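Local coordinates for protein Dot/Icm T4SS effector (PDB 6VVE) that is a Legionella effector that acts as a kinase, binding ADP with manganese and being activated by host inositol hexakisphosphate, at residues H111-E114 with Q115-L119; H122-Q125 with E126-L130; E163-V166 with L167-E171; Y177-P180 with D181-N184. All blocks are in the same frame, centred on the assembly; numbering follows the deposited sequence.

Contact 1. Residues H111-E114 with Q115-L119; sequences HIIE and QQFFL
Gln115 folds back along the preceding helical turn and meets His111 twice. Its backbone N donates to His111 O at 2.8 Å, and its CG lies 3.0 Å from the same His111 O. With CG anti to the carbonyl carbon (chi1 -69°) and the chain extended beyond it, the carboxamide reaches water 1. That water accepts from Gln115 NE2 at 3.3 Å and sits in the His111 ring plane, 2.8 Å from His111 ND1. Gln115 OE1 is satisfied by Phe210 N. Gln116 N donates to Ile112 O at 2.7 Å, while its side chain bends at chi2 (84°) and leads off to Val49 and Met51 of strand 44-53. Packed against strands 26-30, 34-41 and 44-53, and following strand 91-96, helix 102-121 is consistent with helix C of a protein-kinase N-lobe. Phe117 N continues the i to i+4 pattern by bonding to Ile113 O. Its ring runs alongside the Ile113 side chain and presents an edge, with Phe117 CE2 3.8 Å from Ile113 CG2; Ile113 packs on strands 26-30 and 34-41, Phe117 on 34-41 and 44-53. Phe118 N bonds to Glu114 O at 3.0 Å, but its ring leads away, stacking on His122 and meeting Tyr177.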
loop_
_atom_site.group_PDB
_atom_site.type_symbol
_atom_site.label_atom_id
_atom_site.label_comp_id
_atom_site.label_asym_id
_atom_site.label_seq_id
_atom_site.Cartn_x
_atom_site.Cartn_y
_atom_site.Cartn_z
ATOM N N HIS A 111 -11.196 7.063 3.384
ATOM C CA HIS A 111 -10.500 6.583 2.196
ATOM C C HIS A 111 -9.701 5.326 2.493
ATOM O O HIS A 111 -9.631 4.420 1.652
ATOM C CB HIS A 111 -9.597 7.684 1.635
ATOM C CG HIS A 111 -10.334 8.723 0.852
ATOM N ND1 HIS A 111 -10.534 8.626 -0.509
ATOM C CD2 HIS A 111 -10.936 9.869 1.242
ATOM C CE1 HIS A 111 -11.222 9.675 -0.924
ATOM N NE2 HIS A 111 -11.478 10.444 0.119
ATOM N N ILE A 112 -9.107 5.242 3.691
ATOM C CA ILE A 112 -8.366 4.041 4.062
ATOM C C ILE A 112 -9.300 2.837 4.126
ATOM O O ILE A 112 -8.954 1.739 3.673
ATOM C CB ILE A 112 -7.626 4.248 5.396
ATOM C CG1 ILE A 112 -6.454 5.214 5.192
ATOM C CG2 ILE A 112 -7.159 2.915 5.947
ATOM C CD1 ILE A 112 -5.633 5.476 6.455
ATOM N N ILE A 113 -10.496 3.020 4.692
ATOM C CA ILE A 113 -11.458 1.924 4.765
ATOM C C ILE A 113 -11.818 1.454 3.360
ATOM O O ILE A 113 -11.808 0.254 3.065
ATOM C CB ILE A 113 -12.705 2.354 5.557
ATOM C CG1 ILE A 113 -12.362 2.583 7.028
ATOM C CG2 ILE A 113 -13.799 1.315 5.406
ATOM C CD1 ILE A 113 -13.373 3.405 7.780
ATOM N N GLU A 114 -12.141 2.397 2.471
ATOM C CA GLU A 114 -12.434 2.036 1.087
ATOM C C GLU A 114 -11.245 1.335 0.448
ATOM O O GLU A 114 -11.407 0.353 -0.286
ATOM C CB GLU A 114 -12.814 3.282 0.293
ATOM C CG GLU A 114 -14.098 3.951 0.778
ATOM C CD GLU A 114 -14.408 5.226 0.027
ATOM O OE1 GLU A 114 -13.470 5.992 -0.267
ATOM O OE2 GLU A 114 -15.596 5.453 -0.296
ATOM N N GLN A 115 -10.032 1.817 0.727
ATOM C CA GLN A 115 -8.846 1.192 0.150
ATOM C C GLN A 115 -8.631 -0.200 0.727
ATOM O O GLN A 115 -8.210 -1.116 0.013
ATOM C CB GLN A 115 -7.627 2.089 0.377
ATOM C CG GLN A 115 -7.695 3.382 -0.447
ATOM C CD GLN A 115 -6.710 4.431 0.014
ATOM O OE1 GLN A 115 -5.794 4.155 0.791
ATOM N NE2 GLN A 115 -6.891 5.650 -0.468
ATOM N N GLN A 116 -8.921 -0.377 2.016
ATOM C CA GLN A 116 -8.873 -1.712 2.605
ATOM C C GLN A 116 -9.822 -2.659 1.878
ATOM O O GLN A 116 -9.471 -3.814 1.602
ATOM C CB GLN A 116 -9.222 -1.640 4.089
ATOM C CG GLN A 116 -8.943 -2.924 4.867
ATOM C CD GLN A 116 -7.491 -3.024 5.319
ATOM O OE1 GLN A 116 -6.572 -3.011 4.506
ATOM N NE2 GLN A 116 -7.287 -3.103 6.623
ATOM N N PHE A 117 -11.029 -2.189 1.552
ATOM C CA PHE A 117 -11.968 -3.039 0.823
ATOM C C PHE A 117 -11.443 -3.376 -0.569
ATOM O O PHE A 117 -11.590 -4.510 -1.040
ATOM C CB PHE A 117 -13.340 -2.367 0.719
ATOM C CG PHE A 117 -14.229 -2.634 1.901
ATOM C CD1 PHE A 117 -14.946 -3.821 1.984
ATOM C CD2 PHE A 117 -14.343 -1.712 2.925
ATOM C CE1 PHE A 117 -15.765 -4.079 3.068
ATOM C CE2 PHE A 117 -15.149 -1.967 4.017
ATOM C CZ PHE A 117 -15.862 -3.152 4.092
ATOM N N PHE A 118 -10.833 -2.402 -1.246
ATOM C CA PHE A 118 -10.183 -2.692 -2.521
ATOM C C PHE A 118 -9.154 -3.804 -2.355
ATOM O O PHE A 118 -9.129 -4.765 -3.133
ATOM C CB PHE A 118 -9.519 -1.432 -3.079
ATOM C CG PHE A 118 -8.680 -1.686 -4.304
ATOM C CD1 PHE A 118 -7.358 -2.104 -4.186
ATOM C CD2 PHE A 118 -9.213 -1.513 -5.570
ATOM C CE1 PHE A 118 -6.594 -2.352 -5.306
ATOM C CE2 PHE A 118 -8.443 -1.756 -6.699
ATOM C CZ PHE A 118 -7.137 -2.173 -6.564
ATOM N N LEU A 119 -8.298 -3.689 -1.329
ATOM C CA LEU A 119 -7.275 -4.701 -1.104
ATOM C C LEU A 119 -7.899 -6.070 -0.869
ATOM O O LEU A 119 -7.431 -7.074 -1.423
ATOM C CB LEU A 119 -6.390 -4.305 0.078
ATOM C CG LEU A 119 -5.539 -3.054 -0.085
ATOM C CD1 LEU A 119 -4.762 -2.765 1.221
ATOM C CD2 LEU A 119 -4.590 -3.179 -1.253
HETATM O O HOH W 1 -9.829 6.231 -1.835
#

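Contact 2. Residues H122-Q125 with E126-L130; sequences HGIQ and EHFVL
Ile124 and Phe128 form the tight part of this turn, with Ile124 O as its focus. The oxygen accepts from His127 N at 3.2 Å. It also lies in the plane of the Phe128 ring, 3.2 Å from Phe128 CD1 at the edge. Ile124 CD1 approaches Phe128 CE1 at 4.2 Å, the two side chains crossing at a slant. Phe128 N donates to Gln125 O at 3.2 Å. Both donors stand above the carbonyl planes (53° out), as expected for the i to i+3 bonds of a short 3-10 turn. The other side is looser and polar. Gly123, with positive phi, ends helix 102-121 in a Schellman motif. The Glu126 side chain, its CG between the backbone N and the carbonyl carbon (chi1 60°) and bent again at chi2, comes back toward Gly123, with Glu126 OE1 3.7 Å from Gly123 O. Both atoms are acceptors; water 2 serves the carboxylate and bridges the turn, donating to Glu126 OE1 at 3.0 Å and accepting from Gln125 N at 3.2 Å. A loop running from helix 102-121 to strand 132-134 is consistent with the alphaC-beta4 loop of a protein kinase. Beyond the turn, Val129 touches ADP and pairs with the backbone of Thr203. His127 ND1 is held by Val201 O, the Phe128 ring meets Phe210 edge-to-face, and Ile124 packs on Ala168, setting the loop between helices 102-121 and 159-174 and against strand 201-203.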
loop_
_atom_site.group_PDB
_atom_site.type_symbol
_atom_site.label_atom_id
_atom_site.label_comp_id
_atom_site.label_asym_id
_atom_site.label_seq_id
_atom_site.Cartn_x
_atom_site.Cartn_y
_atom_site.Cartn_z
ATOM N N HIS A 122 -9.186 -7.772 -3.969
ATOM C CA HIS A 122 -8.124 -8.250 -4.837
ATOM C C HIS A 122 -7.205 -9.250 -4.149
ATOM O O HIS A 122 -6.221 -9.682 -4.754
ATOM C CB HIS A 122 -7.307 -7.067 -5.361
ATOM C CG HIS A 122 -8.066 -6.182 -6.299
ATOM N ND1 HIS A 122 -9.165 -5.449 -5.905
ATOM C CD2 HIS A 122 -7.895 -5.926 -7.617
ATOM C CE1 HIS A 122 -9.633 -4.773 -6.939
ATOM N NE2 HIS A 122 -8.882 -5.046 -7.991
ATOM N N GLY A 123 -7.504 -9.634 -2.914
ATOM C CA GLY A 123 -6.700 -10.621 -2.211
ATOM C C GLY A 123 -5.264 -10.207 -1.974
ATOM O O GLY A 123 -4.360 -11.040 -2.087
ATOM N N ILE A 124 -5.033 -8.935 -1.643
ATOM C CA ILE A 124 -3.681 -8.436 -1.423
ATOM C C ILE A 124 -3.607 -7.601 -0.148
ATOM O O ILE A 124 -2.621 -6.892 0.084
ATOM C CB ILE A 124 -3.196 -7.614 -2.632
ATOM C CG1 ILE A 124 -4.228 -6.540 -2.998
ATOM C CG2 ILE A 124 -2.932 -8.516 -3.823
ATOM C CD1 ILE A 124 -3.739 -5.555 -4.026
ATOM N N GLN A 125 -4.641 -7.688 0.695
ATOM C CA GLN A 125 -4.642 -6.907 1.928
ATOM C C GLN A 125 -3.432 -7.227 2.800
ATOM O O GLN A 125 -2.905 -6.342 3.486
ATOM C CB GLN A 125 -5.936 -7.158 2.710
ATOM C CG GLN A 125 -6.028 -6.361 4.010
ATOM C CD GLN A 125 -7.333 -6.599 4.753
ATOM O OE1 GLN A 125 -8.289 -7.168 4.212
ATOM N NE2 GLN A 125 -7.373 -6.167 6.007
ATOM N N GLU A 126 -2.977 -8.479 2.783
ATOM C CA GLU A 126 -1.906 -8.902 3.677
ATOM C C GLU A 126 -0.588 -8.181 3.410
ATOM O O GLU A 126 0.272 -8.150 4.293
ATOM C CB GLU A 126 -1.695 -10.420 3.553
ATOM C CG GLU A 126 -1.320 -10.883 2.143
ATOM C CD GLU A 126 -2.477 -11.532 1.400
ATOM O OE1 GLU A 126 -3.627 -11.053 1.530
ATOM O OE2 GLU A 126 -2.230 -12.532 0.691
ATOM N N HIS A 127 -0.406 -7.613 2.223
ATOM C CA HIS A 127 0.855 -6.986 1.836
ATOM C C HIS A 127 0.943 -5.518 2.225
ATOM O O HIS A 127 1.991 -4.897 2.023
ATOM C CB HIS A 127 1.064 -7.115 0.324
ATOM C CG HIS A 127 1.322 -8.521 -0.136
ATOM N ND1 HIS A 127 2.542 -9.145 0.025
ATOM C CD2 HIS A 127 0.522 -9.416 -0.764
ATOM C CE1 HIS A 127 2.480 -10.366 -0.475
ATOM N NE2 HIS A 127 1.264 -10.557 -0.957
ATOM N N PHE A 128 -0.119 -4.944 2.771
ATOM C CA PHE A 128 -0.164 -3.531 3.112
ATOM C C PHE A 128 -0.683 -3.375 4.535
ATOM O O PHE A 128 -1.613 -4.073 4.949
ATOM C CB PHE A 128 -1.057 -2.757 2.134
ATOM C CG PHE A 128 -0.691 -2.963 0.693
ATOM C CD1 PHE A 128 -1.181 -4.060 -0.009
ATOM C CD2 PHE A 128 0.151 -2.080 0.040
ATOM C CE1 PHE A 128 -0.836 -4.259 -1.337
ATOM C CE2 PHE A 128 0.497 -2.278 -1.285
ATOM C CZ PHE A 128 0.000 -3.374 -1.974
ATOM N N VAL A 129 -0.082 -2.462 5.289
ATOM C CA VAL A 129 -0.412 -2.268 6.707
ATOM C C VAL A 129 -1.197 -0.958 6.766
ATOM O O VAL A 129 -0.657 0.124 6.962
ATOM C CB VAL A 129 0.816 -2.249 7.595
ATOM C CG1 VAL A 129 0.417 -1.941 9.033
ATOM C CG2 VAL A 129 1.556 -3.564 7.514
ATOM N N LEU A 130 -2.526 -1.069 6.677
ATOM C CA LEU A 130 -3.396 0.087 6.843
ATOM C C LEU A 130 -3.906 0.152 8.285
ATOM O O LEU A 130 -3.707 -0.768 9.090
ATOM C CB LEU A 130 -4.563 0.033 5.857
ATOM C CG LEU A 130 -4.187 0.273 4.393
ATOM C CD1 LEU A 130 -5.385 0.053 3.469
ATOM C CD2 LEU A 130 -3.642 1.682 4.213
HETATM O O HOH W 2 -6.546 -10.262 1.165
#

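Contact 3. Residues E163-V166 with L167-E171; sequences EEFV and LALKE
Phe165 and Leu169 lie side by side on one flank of helix 159-174, Phe165 CE2 being 4.1 Å from Leu169 CD2. Phe165 has CG anti to its backbone N (chi1 169°), as does Leu169, and this shared setting points both side chains the same way. Four consecutive i to i+4 bonds satisfy the carbonyls of 163-166 and the N-H groups of 167-170, and Glu171 N to Leu167 O continues the series. Leu167 N reaches Glu163 O at 3.0 Å with an N-H...O angle of 169°, the straightest of the four. Ala168 N donates to Glu164 O at 3.1 Å, Leu169 N to Phe165 O at 2.8 Å, and Lys170 N to Val166 O at 2.8 Å. Leu167 CG also rests 3.5 Å from Glu163 O, so an aliphatic branch covers this carbonyl as well. The charged ends find partners beyond the two segments. Glu163 OE2 is bonded by Tyr236 OH and Gln159 NE2, while its OE1 takes the backbone N of Lys288, the first residue of helix 288-299; that helix start would tend to stabilise the negative charge. Lys170 NZ forms a salt bridge with Asp174 and a cation-pi contact with Trp232. Val166 and Leu169 pack on helix 231-239, and Phe165 on strand 201-203. A long helix placed thus, just ahead of the His179-Asp181 loop, is consistent with helix E of a kinase C-terminal lobe.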
loop_
_atom_site.group_PDB
_atom_site.type_symbol
_atom_site.label_atom_id
_atom_site.label_comp_id
_atom_site.label_asym_id
_atom_site.label_seq_id
_atom_site.Cartn_x
_atom_site.Cartn_y
_atom_site.Cartn_z
ATOM N N GLU A 163 8.945 -10.785 -5.092
ATOM C CA GLU A 163 8.156 -10.946 -6.309
ATOM C C GLU A 163 6.664 -10.839 -6.003
ATOM O O GLU A 163 5.934 -10.089 -6.663
ATOM C CB GLU A 163 8.478 -12.287 -6.973
ATOM C CG GLU A 163 9.959 -12.529 -7.239
ATOM C CD GLU A 163 10.304 -12.581 -8.722
ATOM O OE1 GLU A 163 9.390 -12.738 -9.556
ATOM O OE2 GLU A 163 11.501 -12.454 -9.051
ATOM N N GLU A 164 6.200 -11.566 -4.985
ATOM C CA GLU A 164 4.778 -11.561 -4.663
ATOM C C GLU A 164 4.322 -10.178 -4.214
ATOM O O GLU A 164 3.216 -9.737 -4.553
ATOM C CB GLU A 164 4.487 -12.605 -3.585
ATOM C CG GLU A 164 3.007 -12.808 -3.309
ATOM C CD GLU A 164 2.743 -13.855 -2.243
ATOM O OE1 GLU A 164 3.714 -14.458 -1.739
ATOM O OE2 GLU A 164 1.559 -14.074 -1.906
ATOM N N PHE A 165 5.160 -9.467 -3.455
ATOM C CA PHE A 165 4.789 -8.116 -3.058
ATOM C C PHE A 165 4.706 -7.185 -4.262
ATOM O O PHE A 165 3.775 -6.381 -4.372
ATOM C CB PHE A 165 5.792 -7.550 -2.055
ATOM C CG PHE A 165 5.605 -6.081 -1.801
ATOM C CD1 PHE A 165 4.671 -5.632 -0.885
ATOM C CD2 PHE A 165 6.346 -5.141 -2.521
ATOM C CE1 PHE A 165 4.496 -4.275 -0.663
ATOM C CE2 PHE A 165 6.166 -3.792 -2.313
ATOM C CZ PHE A 165 5.242 -3.353 -1.382
ATOM N N VAL A 166 5.672 -7.285 -5.177
ATOM C CA VAL A 166 5.700 -6.405 -6.344
ATOM C C VAL A 166 4.447 -6.599 -7.190
ATOM O O VAL A 166 3.822 -5.625 -7.634
ATOM C CB VAL A 166 6.978 -6.641 -7.167
ATOM C CG1 VAL A 166 6.832 -6.069 -8.557
ATOM C CG2 VAL A 166 8.173 -6.021 -6.452
ATOM N N LEU A 167 4.070 -7.858 -7.441
ATOM C CA LEU A 167 2.868 -8.123 -8.231
ATOM C C LEU A 167 1.622 -7.618 -7.509
ATOM O O LEU A 167 0.670 -7.144 -8.140
ATOM C CB LEU A 167 2.751 -9.616 -8.522
ATOM C CG LEU A 167 3.831 -10.201 -9.434
ATOM C CD1 LEU A 167 3.674 -11.701 -9.546
ATOM C CD2 LEU A 167 3.807 -9.543 -10.801
ATOM N N ALA A 168 1.604 -7.716 -6.180
ATOM C CA ALA A 168 0.492 -7.134 -5.428
ATOM C C ALA A 168 0.471 -5.616 -5.572
ATOM O O ALA A 168 -0.598 -5.007 -5.724
ATOM C CB ALA A 168 0.585 -7.534 -3.956
ATOM N N LEU A 169 1.649 -4.983 -5.512
ATOM C CA LEU A 169 1.708 -3.534 -5.684
ATOM C C LEU A 169 1.303 -3.134 -7.099
ATOM O O LEU A 169 0.665 -2.087 -7.299
ATOM C CB LEU A 169 3.105 -3.028 -5.366
ATOM C CG LEU A 169 3.358 -1.529 -5.520
ATOM C CD1 LEU A 169 2.399 -0.739 -4.647
ATOM C CD2 LEU A 169 4.815 -1.198 -5.172
ATOM N N LYS A 170 1.659 -3.957 -8.093
ATOM C CA LYS A 170 1.253 -3.673 -9.464
ATOM C C LYS A 170 -0.262 -3.700 -9.605
ATOM O O LYS A 170 -0.847 -2.849 -10.290
ATOM C CB LYS A 170 1.881 -4.680 -10.418
ATOM C CG LYS A 170 1.547 -4.436 -11.886
ATOM C CD LYS A 170 2.129 -5.535 -12.773
ATOM C CE LYS A 170 1.811 -5.284 -14.243
ATOM N NZ LYS A 170 0.355 -5.151 -14.490
ATOM N N GLU A 171 -0.916 -4.675 -8.972
ATOM C CA GLU A 171 -2.378 -4.710 -8.970
ATOM C C GLU A 171 -2.934 -3.416 -8.394
ATOM O O GLU A 171 -3.921 -2.868 -8.898
ATOM C CB GLU A 171 -2.864 -5.921 -8.168
ATOM C CG GLU A 171 -4.204 -6.471 -8.601
ATOM C CD GLU A 171 -4.500 -7.830 -7.985
ATOM O OE1 GLU A 171 -3.597 -8.405 -7.341
ATOM O OE2 GLU A 171 -5.638 -8.324 -8.149
#

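Contact 4. Residues Y177-P180 with D181-N184; sequences YWHP and DLAN
A local turn in which the His179 ring accepts a backbone N-H joins it to Asp181 and Leu182 where strand 177-178 gives way to the loop beside the bound ADP. The evidence is a side-chain-to-backbone bond: Asp181 N donates to His179 ND1 at 3.0 Å, with an N-H...N angle of 167°. The donor lies close to the ring plane, 13° out of it, at the imidazole edge. His179 NE2 bonds to Ile204 O, pinning the ring through both nitrogens. One ring face is covered by Leu182 in a CH-pi contact, Leu182 CB standing 3.9 Å from the His179 ring centroid. His179 CG is set anti to its backbone N (chi1 -162°), carrying the ring to both partners. Water 3 closes the turn, donating to His179 O at 2.8 Å and accepting from Leu182 N at 2.9 Å. Leu182 also packs on Phe165 and Leu169 of helix 159-174. The carboxylate of Asp181 leads away from Pro180 into the nucleotide site: OD1 bonds to Ser190 OG, OD2 lies close to Asp205 OD2, and the side chain is about 4 Å from ADP and about 7 Å from the manganese ion. Asp181 O receives Asn193 ND2; Asn193 and Asp205 both belong to the ADP pocket. The His-Pro-Asp sequence, its histidine NE2 bonded to the carbonyl just before Asp205, is consistent with the HRD motif of a protein-kinase catalytic loop.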
loop_
_atom_site.group_PDB
_atom_site.type_symbol
_atom_site.label_atom_id
_atom_site.label_comp_id
_atom_site.label_asym_id
_atom_site.label_seq_id
_atom_site.Cartn_x
_atom_site.Cartn_y
_atom_site.Cartn_z
ATOM N N TYR A 177 -3.976 3.515 -7.713
ATOM C CA TYR A 177 -3.479 3.800 -6.378
ATOM C C TYR A 177 -1.975 3.554 -6.329
ATOM O O TYR A 177 -1.453 2.669 -7.015
ATOM C CB TYR A 177 -4.161 2.922 -5.330
ATOM C CG TYR A 177 -5.669 3.084 -5.216
ATOM C CD1 TYR A 177 -6.219 4.136 -4.513
ATOM C CD2 TYR A 177 -6.524 2.168 -5.804
ATOM C CE1 TYR A 177 -7.593 4.286 -4.397
ATOM C CE2 TYR A 177 -7.903 2.292 -5.688
ATOM C CZ TYR A 177 -8.430 3.364 -4.988
ATOM O OH TYR A 177 -9.797 3.502 -4.870
ATOM N N TRP A 178 -1.269 4.325 -5.501
ATOM C CA TRP A 178 0.151 4.063 -5.305
ATOM C C TRP A 178 0.594 4.491 -3.909
ATOM O O TRP A 178 -0.062 5.298 -3.230
ATOM C CB TRP A 178 1.000 4.744 -6.392
ATOM C CG TRP A 178 0.943 6.249 -6.458
ATOM C CD1 TRP A 178 1.803 7.126 -5.857
ATOM C CD2 TRP A 178 0.025 7.049 -7.214
ATOM N NE1 TRP A 178 1.460 8.419 -6.172
ATOM C CE2 TRP A 178 0.369 8.398 -6.999
ATOM C CE3 TRP A 178 -1.068 6.756 -8.043
ATOM C CZ2 TRP A 178 -0.346 9.452 -7.574
ATOM C CZ3 TRP A 178 -1.769 7.801 -8.611
ATOM C CH2 TRP A 178 -1.405 9.130 -8.379
ATOM N N HIS A 179 1.730 3.929 -3.490
ATOM C CA HIS A 179 2.289 4.220 -2.167
ATOM C C HIS A 179 2.844 5.638 -2.142
ATOM O O HIS A 179 3.556 6.032 -3.075
ATOM C CB HIS A 179 3.387 3.202 -1.858
ATOM C CG HIS A 179 3.743 3.103 -0.407
ATOM N ND1 HIS A 179 4.138 4.191 0.341
ATOM C CD2 HIS A 179 3.775 2.038 0.428
ATOM C CE1 HIS A 179 4.390 3.799 1.577
ATOM N NE2 HIS A 179 4.172 2.498 1.656
ATOM N N PRO A 180 2.556 6.430 -1.103
ATOM C CA PRO A 180 3.047 7.825 -1.091
ATOM C C PRO A 180 4.541 7.965 -0.814
ATOM O O PRO A 180 5.105 9.040 -1.080
ATOM C CB PRO A 180 2.219 8.485 0.029
ATOM C CG PRO A 180 1.869 7.326 0.956
ATOM C CD PRO A 180 1.690 6.122 0.055
ATOM N N ASP A 181 5.201 6.931 -0.282
ATOM C CA ASP A 181 6.624 7.013 0.049
ATOM C C ASP A 181 7.228 5.607 -0.029
ATOM O O ASP A 181 7.542 4.962 0.979
ATOM C CB ASP A 181 6.847 7.633 1.431
ATOM C CG ASP A 181 8.330 7.771 1.781
ATOM O OD1 ASP A 181 9.174 7.723 0.848
ATOM O OD2 ASP A 181 8.654 7.918 2.985
ATOM N N LEU A 182 7.408 5.113 -1.254
ATOM C CA LEU A 182 8.080 3.834 -1.463
ATOM C C LEU A 182 9.033 3.960 -2.644
ATOM O O LEU A 182 10.207 3.591 -2.544
ATOM C CB LEU A 182 7.069 2.713 -1.694
ATOM C CG LEU A 182 7.657 1.319 -1.900
ATOM C CD1 LEU A 182 8.568 0.929 -0.740
ATOM C CD2 LEU A 182 6.537 0.288 -2.063
ATOM N N ALA A 183 8.533 4.495 -3.757
ATOM C CA ALA A 183 9.339 4.734 -4.958
ATOM C C ALA A 183 8.680 5.897 -5.705
ATOM O O ALA A 183 7.828 5.692 -6.578
ATOM C CB ALA A 183 9.430 3.491 -5.830
ATOM N N ASN A 184 9.042 7.116 -5.311
ATOM C CA ASN A 184 8.412 8.295 -5.895
ATOM C C ASN A 184 8.760 8.458 -7.369
ATOM O O ASN A 184 7.956 9.006 -8.129
ATOM C CB ASN A 184 8.818 9.551 -5.118
ATOM C CG ASN A 184 8.385 9.505 -3.666
ATOM O OD1 ASN A 184 7.497 8.742 -3.292
ATOM N ND2 ASN A 184 9.009 10.332 -2.839
HETATM O O HOH W 3 6.263 6.589 -3.455
#

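How the contacts relate
The four contacts follow one another along the chain, from the N-terminal half, across the ADP site, into the C-terminal half. Contacts 1 and 2, centres about 10 Å apart, are continuous: helix 102-121 runs into the turn, where Leu119 O probably accepts from Ile124 N at 3.0 Å. Contact 2 is equally near contact 3, and Ile124 CD1 rests 3.6 Å from Ala168 O of helix 159-174. Contacts 3 and 4, about 13 Å apart between centres, share an apolar seam at Leu182. Phe118 of contact 1 touches Tyr177 of contact 4. The two helices, the loop after helix 102-121 and the putative catalytic loop thus pack together beside the nucleotide, consistent with a bilobal kinase fold.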